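Local coordinates for apoptosis regulator Bcl-2 homolog (Canarypox virus, PDB 5WOS), which inhibits apoptosis of the infected host cell, binding the proapoptotic factors BAK1 and BAX and other BH3-containing proteins such as BIM, BID and PUMA, at residues I61-F64 with R65-D69. Numbering follows the deposited sequence.
Sequences IVEF and RKDID
Lys66 runs back along one turn of helix between Val62 and Glu63, and its side chain is the one to trace. CB of Lys66 sits 3.6 Å from Glu63 O, and the lysine CG, turned beside the backbone N (chi1 -58°), packs 3.4 Å from Val62 O. From there the chain is extended: CD passes Glu63 OE2 at longer range, the lysine CE lies alongside Val62 CG1 at 3.8 Å, and Lys66 NZ ends 3.6 Å from Glu63 OE2 in a long salt bridge. Glu63 folds at chi2, which keeps its carboxylate beside its own turn, where Lys66 reaches back to it. OE1 of Glu63 comes within 4.0 Å of Asp67 OD1, the two carboxylate planes 61° apart; Lys66 probably eases that repulsion. Underneath run i to i+4 backbone bonds, the straightest from Asp67 N to Glu63 O (2.9 Å, 178° at the hydrogen). An acidic side chain of the bound peptide approaches both carboxylates, and an apolar one packs on Phe64, consistent with a wall of the BH3-binding groove of a Bcl-2 fold. This last part of helix 43-69 rests on helix 92-112 through Phe64, edge-to-face with Phe101, and through Ile68 on Val108.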
ATOM      1  N   ILE A  61      -8.904   6.609  -8.234  1.00 46.64           N
ATOM      2  CA  ILE A  61      -8.052   6.170  -9.333  1.00 54.67           C
ATOM      3  C   ILE A  61      -7.746   7.331 -10.272  1.00 54.18           C
ATOM      4  O   ILE A  61      -6.665   7.386 -10.870  1.00 54.31           O
ATOM      5  CB  ILE A  61      -8.712   4.990 -10.075  1.00 63.78           C
ATOM      6  CG1 ILE A  61      -7.661   4.189 -10.840  1.00 66.18           C
ATOM      7  CG2 ILE A  61      -9.819   5.463 -11.009  1.00 61.65           C
ATOM      8  CD1 ILE A  61      -6.899   3.238  -9.963  1.00 65.62           C
ATOM      9  N   VAL A  62      -8.678   8.277 -10.413  1.00 52.75           N
ATOM     10  CA  VAL A  62      -8.467   9.412 -11.307  1.00 55.77           C
ATOM     11  C   VAL A  62      -7.361  10.313 -10.772  1.00 56.63           C
ATOM     12  O   VAL A  62      -6.455  10.718 -11.511  1.00 55.71           O
ATOM     13  CB  VAL A  62      -9.782  10.187 -11.499  1.00 71.87           C
ATOM     14  CG1 VAL A  62      -9.562  11.426 -12.363  1.00 74.21           C
ATOM     15  CG2 VAL A  62     -10.839   9.284 -12.115  1.00 53.88           C
ATOM     16  N   GLU A  63      -7.428  10.663  -9.487  1.00 54.30           N
ATOM     17  CA  GLU A  63      -6.359  11.457  -8.890  1.00 54.40           C
ATOM     18  C   GLU A  63      -5.019  10.744  -8.999  1.00 55.57           C
ATOM     19  O   GLU A  63      -4.004  11.361  -9.346  1.00 52.83           O
ATOM     20  CB  GLU A  63      -6.687  11.770  -7.429  1.00 64.94           C
ATOM     21  CG  GLU A  63      -7.620  12.957  -7.247  1.00 85.69           C
ATOM     22  CD  GLU A  63      -7.030  14.252  -7.785  1.00 91.99           C
ATOM     23  OE1 GLU A  63      -5.881  14.580  -7.421  1.00 81.27           O
ATOM     24  OE2 GLU A  63      -7.709  14.933  -8.584  1.00 92.67           O
ATOM     25  N   PHE A  64      -4.994   9.442  -8.704  1.00 54.95           N
ATOM     26  CA  PHE A  64      -3.765   8.673  -8.858  1.00 49.63           C
ATOM     27  C   PHE A  64      -3.207   8.795 -10.273  1.00 51.00           C
ATOM     28  O   PHE A  64      -1.993   8.933 -10.459  1.00 54.68           O
ATOM     29  CB  PHE A  64      -4.017   7.202  -8.523  1.00 49.34           C
ATOM     30  CG  PHE A  64      -4.276   6.927  -7.063  1.00 44.23           C
ATOM     31  CD1 PHE A  64      -4.144   7.918  -6.102  1.00 43.61           C
ATOM     32  CD2 PHE A  64      -4.638   5.653  -6.653  1.00 40.67           C
ATOM     33  CE1 PHE A  64      -4.376   7.644  -4.767  1.00 47.11           C
ATOM     34  CE2 PHE A  64      -4.872   5.371  -5.319  1.00 43.06           C
ATOM     35  CZ  PHE A  64      -4.740   6.368  -4.374  1.00 44.48           C
ATOM     36  N   ARG A  65      -4.081   8.728 -11.282  1.00 55.29           N
ATOM     37  CA  ARG A  65      -3.643   8.830 -12.674  1.00 54.18           C
ATOM     38  C   ARG A  65      -3.002  10.181 -12.970  1.00 59.02           C
ATOM     39  O   ARG A  65      -2.068  10.268 -13.776  1.00 63.13           O
ATOM     40  CB  ARG A  65      -4.831   8.599 -13.608  1.00 64.19           C
ATOM     41  CG  ARG A  65      -4.469   8.426 -15.079  1.00 65.08           C
ATOM     42  CD  ARG A  65      -5.732   8.294 -15.923  1.00 71.53           C
ATOM     43  NE  ARG A  65      -5.514   7.528 -17.152  1.00 98.35           N
ATOM     44  CZ  ARG A  65      -5.429   8.037 -18.382  1.00106.04           C
ATOM     45  NH1 ARG A  65      -5.230   7.226 -19.413  1.00 91.37           N
ATOM     46  NH2 ARG A  65      -5.547   9.342 -18.595  1.00 96.24           N
ATOM     47  N   LYS A  66      -3.500  11.251 -12.348  1.00 59.82           N
ATOM     48  CA  LYS A  66      -2.923  12.571 -12.584  1.00 61.75           C
ATOM     49  C   LYS A  66      -1.593  12.722 -11.860  1.00 61.27           C
ATOM     50  O   LYS A  66      -0.593  13.140 -12.455  1.00 68.90           O
ATOM     51  CB  LYS A  66      -3.901  13.652 -12.133  1.00 56.34           C
ATOM     52  CG  LYS A  66      -5.245  13.589 -12.817  1.00 55.76           C
ATOM     53  CD  LYS A  66      -6.072  14.781 -12.409  1.00 54.67           C
ATOM     54  CE  LYS A  66      -7.517  14.638 -12.820  1.00 62.27           C
ATOM     55  NZ  LYS A  66      -8.354  15.620 -12.078  1.00 85.99           N
ATOM     56  N   ASP A  67      -1.563  12.380 -10.570  1.00 60.41           N
ATOM     57  CA  ASP A  67      -0.339  12.511  -9.786  1.00 68.13           C
ATOM     58  C   ASP A  67       0.783  11.654 -10.357  1.00 67.64           C
ATOM     59  O   ASP A  67       1.960  12.013 -10.247  1.00 67.86           O
ATOM     60  CB  ASP A  67      -0.604  12.118  -8.330  1.00 74.26           C
ATOM     61  CG  ASP A  67      -1.767  12.874  -7.709  1.00 72.16           C
ATOM     62  OD1 ASP A  67      -1.971  14.064  -8.037  1.00 78.02           O
ATOM     63  OD2 ASP A  67      -2.480  12.270  -6.884  1.00 73.78           O
ATOM     64  N   ILE A  68       0.438  10.524 -10.976  1.00 64.24           N
ATOM     65  CA  ILE A  68       1.447   9.593 -11.470  1.00 68.45           C
ATOM     66  C   ILE A  68       2.078  10.116 -12.756  1.00 75.75           C
ATOM     67  O   ILE A  68       3.294  10.006 -12.956  1.00 69.12           O
ATOM     68  CB  ILE A  68       0.821   8.198 -11.661  1.00 77.13           C
ATOM     69  CG1 ILE A  68       1.876   7.165 -12.044  1.00 64.32           C
ATOM     70  CG2 ILE A  68      -0.265   8.236 -12.714  1.00 76.56           C
ATOM     71  CD1 ILE A  68       1.369   5.748 -11.903  1.00 73.88           C
ATOM     72  N   ASP A  69       1.268  10.692 -13.647  1.00 82.13           N
ATOM     73  CA  ASP A  69       1.807  11.291 -14.863  1.00 79.88           C
ATOM     74  C   ASP A  69       2.603  12.553 -14.563  1.00 78.82           C
ATOM     75  O   ASP A  69       3.401  12.987 -15.399  1.00 73.48           O
ATOM     76  CB  ASP A  69       0.671  11.612 -15.840  1.00 84.06           C
ATOM     77  CG  ASP A  69       0.223  10.399 -16.650  1.00 93.08           C
ATOM     78  OD1 ASP A  69       1.074   9.547 -16.988  1.00 95.23           O
ATOM     79  OD2 ASP A  69      -0.989  10.302 -16.952  1.00 75.39           O
TER